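Local coordinates for THUMP domain-containing protein (Pyrococcus horikoshii, PDB 1VBK) that is of unknown function but, as a ThiI-like protein with a THUMP domain, probably binds RNA and ATP, at residues K249-F254 with K280-P285; A194-M199 with K299-R304; K118-P121 with E126-A129. One frame throughout, in Å; residues are numbered along the deposited sequence.

Contact 1. Residues K249-F254 with K280-P285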
loop_
_atom_site.group_PDB
_atom_site.type_symbol
_atom_site.label_atom_id
_atom_site.label_comp_id
_atom_site.label_asym_id
_atom_site.label_seq_id
_atom_site.Cartn_x
_atom_site.Cartn_y
_atom_site.Cartn_z
ATOM N N LYS A 249 -8.483 -5.496 -10.079
ATOM C CA LYS A 249 -9.454 -5.375 -8.996
ATOM C C LYS A 249 -8.819 -5.793 -7.673
ATOM O O LYS A 249 -9.028 -5.149 -6.648
ATOM C CB LYS A 249 -10.685 -6.246 -9.272
ATOM C CG LYS A 249 -11.747 -6.188 -8.179
ATOM C CD LYS A 249 -12.977 -7.009 -8.563
ATOM C CE LYS A 249 -13.993 -7.065 -7.431
ATOM N NZ LYS A 249 -14.445 -5.706 -7.023
ATOM N N LEU A 250 -8.042 -6.873 -7.706
ATOM C CA LEU A 250 -7.369 -7.389 -6.515
ATOM C C LEU A 250 -6.377 -6.352 -5.987
ATOM O O LEU A 250 -6.297 -6.097 -4.781
ATOM C CB LEU A 250 -6.624 -8.680 -6.862
ATOM C CG LEU A 250 -6.143 -9.596 -5.733
ATOM C CD1 LEU A 250 -7.349 -10.194 -4.997
ATOM C CD2 LEU A 250 -5.287 -10.708 -6.322
ATOM N N ILE A 251 -5.609 -5.765 -6.897
ATOM C CA ILE A 251 -4.637 -4.755 -6.516
ATOM C C ILE A 251 -5.335 -3.591 -5.813
ATOM O O ILE A 251 -4.890 -3.137 -4.754
ATOM C CB ILE A 251 -3.876 -4.240 -7.751
ATOM C CG1 ILE A 251 -2.958 -5.349 -8.281
ATOM C CG2 ILE A 251 -3.085 -2.996 -7.390
ATOM C CD1 ILE A 251 -2.290 -5.035 -9.614
ATOM N N ARG A 252 -6.433 -3.119 -6.401
ATOM C CA ARG A 252 -7.193 -2.013 -5.824
ATOM C C ARG A 252 -7.841 -2.386 -4.487
ATOM O O ARG A 252 -7.651 -1.693 -3.483
ATOM C CB ARG A 252 -8.277 -1.541 -6.804
ATOM C CG ARG A 252 -9.305 -0.587 -6.186
ATOM C CD ARG A 252 -10.489 -0.331 -7.120
ATOM N NE ARG A 252 -10.184 0.618 -8.192
ATOM C CZ ARG A 252 -10.080 1.936 -8.024
ATOM N NH1 ARG A 252 -10.259 2.478 -6.824
ATOM N NH2 ARG A 252 -9.797 2.715 -9.061
ATOM N N ASP A 253 -8.594 -3.482 -4.466
ATOM C CA ASP A 253 -9.275 -3.905 -3.243
ATOM C C ASP A 253 -8.381 -4.171 -2.034
ATOM O O ASP A 253 -8.748 -3.843 -0.905
ATOM C CB ASP A 253 -10.124 -5.152 -3.511
ATOM C CG ASP A 253 -11.305 -4.871 -4.415
ATOM O OD1 ASP A 253 -11.626 -3.684 -4.636
ATOM O OD2 ASP A 253 -11.922 -5.843 -4.898
ATOM N N PHE A 254 -7.210 -4.754 -2.254
ATOM C CA PHE A 254 -6.320 -5.068 -1.142
ATOM C C PHE A 254 -5.198 -4.070 -0.862
ATOM O O PHE A 254 -4.386 -4.284 0.034
ATOM C CB PHE A 254 -5.748 -6.471 -1.342
ATOM C CG PHE A 254 -6.764 -7.559 -1.136
ATOM C CD1 PHE A 254 -7.007 -8.067 0.136
ATOM C CD2 PHE A 254 -7.524 -8.030 -2.202
ATOM C CE1 PHE A 254 -7.996 -9.028 0.347
ATOM C CE2 PHE A 254 -8.515 -8.990 -2.004
ATOM C CZ PHE A 254 -8.752 -9.489 -0.728
ATOM N N LYS A 280 3.565 -0.548 -18.071
ATOM C CA LYS A 280 2.330 0.073 -18.530
ATOM C C LYS A 280 1.047 -0.654 -18.136
ATOM O O LYS A 280 0.020 -0.013 -17.928
ATOM C CB LYS A 280 2.357 0.240 -20.051
ATOM C CG LYS A 280 3.418 1.206 -20.561
ATOM C CD LYS A 280 3.434 1.241 -22.079
ATOM C CE LYS A 280 4.468 2.220 -22.607
ATOM N NZ LYS A 280 4.575 2.146 -24.095
ATOM N N MET A 281 1.088 -1.980 -18.032
ATOM C CA MET A 281 -0.124 -2.713 -17.690
ATOM C C MET A 281 -0.483 -2.736 -16.205
ATOM O O MET A 281 -1.634 -2.991 -15.854
ATOM C CB MET A 281 -0.072 -4.148 -18.260
ATOM C CG MET A 281 1.106 -5.012 -17.842
ATOM S SD MET A 281 1.165 -6.594 -18.772
ATOM C CE MET A 281 -0.114 -7.530 -17.956
ATOM N N PHE A 282 0.487 -2.458 -15.338
ATOM C CA PHE A 282 0.247 -2.446 -13.895
ATOM C C PHE A 282 0.317 -1.025 -13.333
ATOM O O PHE A 282 1.201 -0.253 -13.693
ATOM C CB PHE A 282 1.285 -3.315 -13.177
ATOM C CG PHE A 282 1.141 -4.782 -13.437
ATOM C CD1 PHE A 282 0.135 -5.516 -12.810
ATOM C CD2 PHE A 282 2.018 -5.438 -14.293
ATOM C CE1 PHE A 282 0.005 -6.880 -13.034
ATOM C CE2 PHE A 282 1.897 -6.805 -14.526
ATOM C CZ PHE A 282 0.885 -7.529 -13.892
ATOM N N PRO A 283 -0.619 -0.668 -12.436
ATOM C CA PRO A 283 -0.687 0.654 -11.804
ATOM C C PRO A 283 0.309 0.812 -10.653
ATOM O O PRO A 283 0.408 1.882 -10.047
ATOM C CB PRO A 283 -2.126 0.719 -11.321
ATOM C CG PRO A 283 -2.368 -0.694 -10.895
ATOM C CD PRO A 283 -1.782 -1.485 -12.046
ATOM N N VAL A 284 1.028 -0.263 -10.344
ATOM C CA VAL A 284 2.024 -0.242 -9.278
ATOM C C VAL A 284 3.310 -0.848 -9.837
ATOM O O VAL A 284 3.284 -1.537 -10.853
ATOM C CB VAL A 284 1.560 -1.062 -8.048
ATOM C CG1 VAL A 284 0.270 -0.473 -7.484
ATOM C CG2 VAL A 284 1.342 -2.519 -8.442
ATOM N N PRO A 285 4.453 -0.591 -9.182
ATOM C CA PRO A 285 5.749 -1.116 -9.627
ATOM C C PRO A 285 5.782 -2.636 -9.711
ATOM O O PRO A 285 5.162 -3.324 -8.902
ATOM C CB PRO A 285 6.718 -0.597 -8.564
ATOM C CG PRO A 285 6.072 0.669 -8.103
ATOM C CD PRO A 285 4.617 0.283 -8.006
#
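The backbone bond from D253 N to K249 O, 2.8 Å long, closes the helical turn that presents I251 to F282, P283 and V284. No polar bond links the two segments; the evidence for contact lies in three apolar approaches and in 133 Å² of buried surface. I251 supplies more than half of that area. Its two branches divide the work. With CG1 anti to the carbonyl carbon (chi1 -69°) and the chain continuing extended, CD1 is carried out to F282, where it arrives at the ring edge, near the ring plane, 4.0 Å from CD1 of F282. The other branch, CG2 of I251, faces the residues that follow: it lies 4.2 Å from CG1 of V284 and 4.3 Å from CG of P283. The side chains of I251 and V284 run past one another in opposite senses, whereas those of I251 and F282 meet at about a right angle. Within residues 249-254, one turn apart, K249 and D253 form a salt bridge whose hydrogen bond, 3.3 Å from NZ of K249 to OD2 of D253, is weak.

F282 is where the backbone leaves helix 273-281, and its ring also stands edge-to-face with F244. D253 O accepts a bond from R181 of the second subunit, so this end of the helix is part of the interface with that subunit. Helix 244-254 joins parallel strands 239-241 and 258-260. V259 of the latter touches I251, F282 and V284, and pairs through its backbone with P285, where the chain enters strand 286-287, outermost in the sheet within this chain.

Contact 2. Residues A194-M199 with K299-R304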
loop_
_atom_site.group_PDB
_atom_site.type_symbol
_atom_site.label_atom_id
_atom_site.label_comp_id
_atom_site.label_asym_id
_atom_site.label_seq_id
_atom_site.Cartn_x
_atom_site.Cartn_y
_atom_site.Cartn_z
ATOM N N ALA A 194 10.779 -16.603 -6.849
ATOM C CA ALA A 194 10.732 -15.147 -6.859
ATOM C C ALA A 194 9.892 -14.685 -5.667
ATOM O O ALA A 194 10.258 -13.749 -4.961
ATOM C CB ALA A 194 10.108 -14.657 -8.163
ATOM N N ILE A 195 8.763 -15.351 -5.455
ATOM C CA ILE A 195 7.873 -15.020 -4.345
ATOM C C ILE A 195 8.552 -15.302 -3.011
ATOM O O ILE A 195 8.468 -14.505 -2.081
ATOM C CB ILE A 195 6.558 -15.816 -4.443
ATOM C CG1 ILE A 195 5.756 -15.303 -5.646
ATOM C CG2 ILE A 195 5.760 -15.685 -3.145
ATOM C CD1 ILE A 195 4.499 -16.085 -5.952
ATOM N N PHE A 196 9.237 -16.436 -2.927
ATOM C CA PHE A 196 9.938 -16.802 -1.703
ATOM C C PHE A 196 10.952 -15.717 -1.331
ATOM O O PHE A 196 11.024 -15.294 -0.178
ATOM C CB PHE A 196 10.635 -18.161 -1.890
ATOM C CG PHE A 196 11.438 -18.609 -0.698
ATOM C CD1 PHE A 196 12.715 -18.104 -0.469
ATOM C CD2 PHE A 196 10.913 -19.530 0.203
ATOM C CE1 PHE A 196 13.458 -18.507 0.642
ATOM C CE2 PHE A 196 11.647 -19.942 1.320
ATOM C CZ PHE A 196 12.925 -19.428 1.537
ATOM N N LEU A 197 11.720 -15.256 -2.315
ATOM C CA LEU A 197 12.730 -14.228 -2.081
ATOM C C LEU A 197 12.141 -12.906 -1.587
ATOM O O LEU A 197 12.747 -12.220 -0.764
ATOM C CB LEU A 197 13.538 -13.989 -3.358
ATOM C CG LEU A 197 14.387 -15.175 -3.835
ATOM C CD1 LEU A 197 14.936 -14.898 -5.227
ATOM C CD2 LEU A 197 15.516 -15.424 -2.847
ATOM N N MET A 198 10.960 -12.550 -2.081
ATOM C CA MET A 198 10.323 -11.303 -1.663
ATOM C C MET A 198 9.714 -11.413 -0.264
ATOM O O MET A 198 9.733 -10.449 0.503
ATOM C CB MET A 198 9.258 -10.889 -2.678
ATOM C CG MET A 198 9.822 -10.508 -4.037
ATOM S SD MET A 198 11.027 -9.171 -3.921
ATOM C CE MET A 198 9.958 -7.784 -3.540
ATOM N N MET A 199 9.169 -12.578 0.073
ATOM C CA MET A 199 8.612 -12.757 1.408
ATOM C C MET A 199 9.759 -12.608 2.416
ATOM O O MET A 199 9.594 -12.014 3.485
ATOM C CB MET A 199 7.965 -14.135 1.549
ATOM C CG MET A 199 6.660 -14.281 0.783
ATOM S SD MET A 199 5.783 -15.808 1.183
ATOM C CE MET A 199 6.533 -16.920 0.019
ATOM N N LYS A 299 21.813 -18.389 -5.563
ATOM C CA LYS A 299 22.322 -19.758 -5.521
ATOM C C LYS A 299 22.324 -20.266 -4.080
ATOM O O LYS A 299 21.937 -21.402 -3.811
ATOM C CB LYS A 299 23.749 -19.816 -6.081
ATOM C CG LYS A 299 23.905 -19.244 -7.484
ATOM C CD LYS A 299 23.120 -20.036 -8.518
ATOM C CE LYS A 299 23.673 -21.442 -8.682
ATOM N NZ LYS A 299 22.947 -22.190 -9.746
ATOM N N SER A 300 22.757 -19.416 -3.152
ATOM C CA SER A 300 22.806 -19.799 -1.744
ATOM C C SER A 300 21.409 -20.167 -1.248
ATOM O O SER A 300 21.235 -21.151 -0.531
ATOM C CB SER A 300 23.380 -18.661 -0.896
ATOM O OG SER A 300 22.472 -17.574 -0.800
ATOM N N VAL A 301 20.410 -19.377 -1.634
ATOM C CA VAL A 301 19.039 -19.655 -1.226
ATOM C C VAL A 301 18.593 -20.993 -1.791
ATOM O O VAL A 301 18.067 -21.839 -1.068
ATOM C CB VAL A 301 18.068 -18.562 -1.715
ATOM C CG1 VAL A 301 16.632 -18.950 -1.371
ATOM C CG2 VAL A 301 18.428 -17.232 -1.070
ATOM N N LYS A 302 18.810 -21.185 -3.087
ATOM C CA LYS A 302 18.432 -22.433 -3.740
ATOM C C LYS A 302 19.127 -23.610 -3.054
ATOM O O LYS A 302 18.518 -24.653 -2.812
ATOM C CB LYS A 302 18.818 -22.386 -5.224
ATOM C CG LYS A 302 18.179 -21.229 -5.986
ATOM C CD LYS A 302 18.676 -21.146 -7.423
ATOM C CE LYS A 302 18.221 -22.337 -8.245
ATOM N NZ LYS A 302 18.706 -22.238 -9.651
ATOM N N GLU A 303 20.404 -23.428 -2.732
ATOM C CA GLU A 303 21.182 -24.471 -2.078
ATOM C C GLU A 303 20.583 -24.859 -0.733
ATOM O O GLU A 303 20.448 -26.043 -0.425
ATOM C CB GLU A 303 22.627 -24.009 -1.877
ATOM C CG GLU A 303 23.500 -25.022 -1.145
ATOM C CD GLU A 303 24.938 -24.561 -1.006
ATOM O OE1 GLU A 303 25.574 -24.278 -2.047
ATOM O OE2 GLU A 303 25.435 -24.484 0.139
ATOM N N ARG A 304 20.227 -23.864 0.073
ATOM C CA ARG A 304 19.649 -24.142 1.379
ATOM C C ARG A 304 18.295 -24.830 1.254
ATOM O O ARG A 304 17.944 -25.669 2.081
ATOM C CB ARG A 304 19.510 -22.850 2.193
ATOM C CG ARG A 304 18.912 -23.075 3.575
ATOM C CD ARG A 304 19.092 -21.875 4.494
ATOM N NE ARG A 304 18.436 -22.100 5.778
ATOM C CZ ARG A 304 18.595 -21.337 6.855
ATOM N NH1 ARG A 304 19.398 -20.281 6.820
ATOM N NH2 ARG A 304 17.953 -21.638 7.976
#
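V301 meets two residues of helix 189-200 with its two methyl groups. CG1 of V301 makes the shortest approach, 3.8 Å to CE1 of F196, and comes at the ring obliquely. The same V301 CG1 lies 4.0 Å from CD2 of L197, and CG2 of V301 reaches CD2 of L197 at 3.9 Å. One leucine methyl is thus touched by both branches of the valine. V301 accounts for 53 Å² of the 100 Å² buried between the segments, and all three side chains are buried in the protein.

The torsions explain the approach. In F196, CG stands anti to the backbone N (chi1 178°), and the ring slides past V301 in the opposite direction. L197 starts out at an angle to the facing helix, yet its end turns nearer, with CG anti to the carbonyl carbon (chi1 -65°). The backbones stay well apart: CA of L197 and CA of V301 are 8.4 Å from each other, so side chains alone fill the interface.

Further out, the F196 ring stands edge-to-face with F69, W171 and Y230, which probably limits its freedom to turn. W171 also touches V301 and receives R304 in a cation-pi contact, while the guanidinium group is fixed by bonds from NH1 to G170 O and from NH2 to K169 O. L197 packs on L290, and A194 and M198 press on I260 of the parallel sheet. A bound methylpentanediol, probably from the crystallisation liquor, lies about 4 Å from the side chain of F196. Helix 189-200 connects strands 181-185 and 204-210 in a beta-alpha-beta crossover, and the C-terminal helix 295-305 packs against it; the parallel sheet, ordered 3-2-1-4-5, is consistent with the Rossmann-like fold of the HUP class.

Contact 3. Residues K118-P121 with E126-A129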
loop_
_atom_site.group_PDB
_atom_site.type_symbol
_atom_site.label_atom_id
_atom_site.label_comp_id
_atom_site.label_asym_id
_atom_site.label_seq_id
_atom_site.Cartn_x
_atom_site.Cartn_y
_atom_site.Cartn_z
ATOM N N LYS A 118 21.904 -5.696 33.058
ATOM C CA LYS A 118 23.124 -5.719 33.867
ATOM C C LYS A 118 23.054 -5.877 35.384
ATOM O O LYS A 118 23.971 -5.431 36.078
ATOM C CB LYS A 118 23.947 -4.462 33.565
ATOM C CG LYS A 118 24.077 -4.131 32.086
ATOM C CD LYS A 118 24.792 -5.226 31.315
ATOM C CE LYS A 118 24.954 -4.845 29.851
ATOM N NZ LYS A 118 25.676 -5.895 29.083
ATOM N N GLU A 119 22.017 -6.513 35.918
ATOM C CA GLU A 119 21.947 -6.652 37.368
ATOM C C GLU A 119 22.798 -7.788 37.954
ATOM O O GLU A 119 23.194 -7.724 39.121
ATOM C CB GLU A 119 20.485 -6.784 37.839
ATOM C CG GLU A 119 19.789 -8.109 37.556
ATOM C CD GLU A 119 19.515 -8.337 36.081
ATOM O OE1 GLU A 119 19.250 -7.342 35.368
ATOM O OE2 GLU A 119 19.550 -9.512 35.645
ATOM N N PHE A 120 23.094 -8.817 37.161
ATOM C CA PHE A 120 23.910 -9.924 37.662
ATOM C C PHE A 120 25.290 -9.371 38.025
ATOM O O PHE A 120 25.869 -8.593 37.269
ATOM C CB PHE A 120 24.050 -11.025 36.605
ATOM C CG PHE A 120 24.478 -12.355 37.167
ATOM C CD1 PHE A 120 23.642 -13.060 38.029
ATOM C CD2 PHE A 120 25.713 -12.902 36.840
ATOM C CE1 PHE A 120 24.031 -14.293 38.557
ATOM C CE2 PHE A 120 26.115 -14.135 37.361
ATOM C CZ PHE A 120 25.270 -14.832 38.223
ATOM N N PRO A 121 25.831 -9.767 39.191
ATOM C CA PRO A 121 27.139 -9.327 39.697
ATOM C C PRO A 121 28.388 -9.629 38.861
ATOM O O PRO A 121 29.360 -8.877 38.917
ATOM C CB PRO A 121 27.213 -9.982 41.075
ATOM C CG PRO A 121 25.788 -10.069 41.485
ATOM C CD PRO A 121 25.126 -10.551 40.220
ATOM N N GLU A 126 33.396 -13.217 33.182
ATOM C CA GLU A 126 33.534 -13.829 34.499
ATOM C C GLU A 126 32.614 -15.052 34.547
ATOM O O GLU A 126 32.980 -16.102 35.072
ATOM C CB GLU A 126 33.148 -12.836 35.605
ATOM C CG GLU A 126 34.130 -11.677 35.783
ATOM C CD GLU A 126 33.753 -10.732 36.922
ATOM O OE1 GLU A 126 32.695 -10.069 36.839
ATOM O OE2 GLU A 126 34.522 -10.652 37.906
ATOM N N ILE A 127 31.416 -14.910 33.990
ATOM C CA ILE A 127 30.461 -16.012 33.961
ATOM C C ILE A 127 31.048 -17.165 33.150
ATOM O O ILE A 127 31.019 -18.320 33.579
ATOM C CB ILE A 127 29.126 -15.573 33.321
ATOM C CG1 ILE A 127 28.438 -14.531 34.211
ATOM C CG2 ILE A 127 28.223 -16.782 33.120
ATOM C CD1 ILE A 127 27.250 -13.841 33.541
ATOM N N GLN A 128 31.591 -16.848 31.977
ATOM C CA GLN A 128 32.185 -17.870 31.119
ATOM C C GLN A 128 33.306 -18.619 31.838
ATOM O O GLN A 128 33.384 -19.848 31.770
ATOM C CB GLN A 128 32.715 -17.232 29.827
ATOM C CG GLN A 128 31.608 -16.592 29.000
ATOM C CD GLN A 128 32.080 -15.985 27.688
ATOM O OE1 GLN A 128 31.286 -15.378 26.968
ATOM N NE2 GLN A 128 33.364 -16.152 27.367
ATOM N N ALA A 129 34.167 -17.881 32.533
ATOM C CA ALA A 129 35.283 -18.495 33.252
ATOM C C ALA A 129 34.826 -19.399 34.391
ATOM O O ALA A 129 35.326 -20.514 34.541
ATOM C CB ALA A 129 36.220 -17.412 33.791
HETATM O O HOH W 1 31.731 -7.536 37.214
#
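In the THUMP domain, the loop leading from strand 108-115 into helix 124-138 folds back so that F120 lies against I127 in the first turn of that helix. The apolar part consists of a short row of paired atoms: F120 CD2 is 3.8 Å from I127 CD1, and F120 CE2 is 3.9 Å from I127 CG1. The isoleucine branch therefore runs beside one ring bond, approaching it obliquely. Having CG anti to the backbone N (chi1 -161°) carries the phenylalanine ring across to the helix. With an alanine in place of F120, the CG1-CD1 branch of I127 would probably lose its cover, opening a gap beside I156.

The polar part is indirect. P121 O and E126 OE1 are both acceptors and stand 4.1 Å apart, with no direct bond. A water molecule resolves this by donating to each: it is 2.7 Å from E126 OE1 and, at a longer reach, 3.2 Å from P121 O. Two oxygen atoms that would otherwise tend to repel are thus joined on the more open side, where P121 is exposed, while the hydrocarbon pair occupies the buried side. E126 extends beyond CG (chi2 -178°), which brings its carboxylate out to the water.

The first turn is further set by D123 OD1, which accepts a bond from E126 N, and F120 O is held by R115 NH1. Behind the apolar pair lies the sheet: F120 and I127 both touch I156 of strand 150-157, and I127 also reaches I154 and A113, the last on strand 108-115, so the helix packs on both strands.

How the contacts relate
Contact 2 is the core case: all its touching residues are buried, and it consists only of apolar side chains. Contacts 1 and 3 are partly buried, their centres about 29 and 30 Å from the centre of the chain, against about 13 Å for contact 2. Contact 3 alone bridges its segments through a water; contact 1 has no polar bridge but packs on the second subunit. Contacts 1 and 2 share the five-stranded parallel sheet, meeting strand 258-260 at consecutive residues, V259 and I260, and their nearest atoms are about 8 Å apart. Contact 3 belongs to the THUMP domain, its centre about 55 Å from that of contact 1, on the opposite side of the chain's centre.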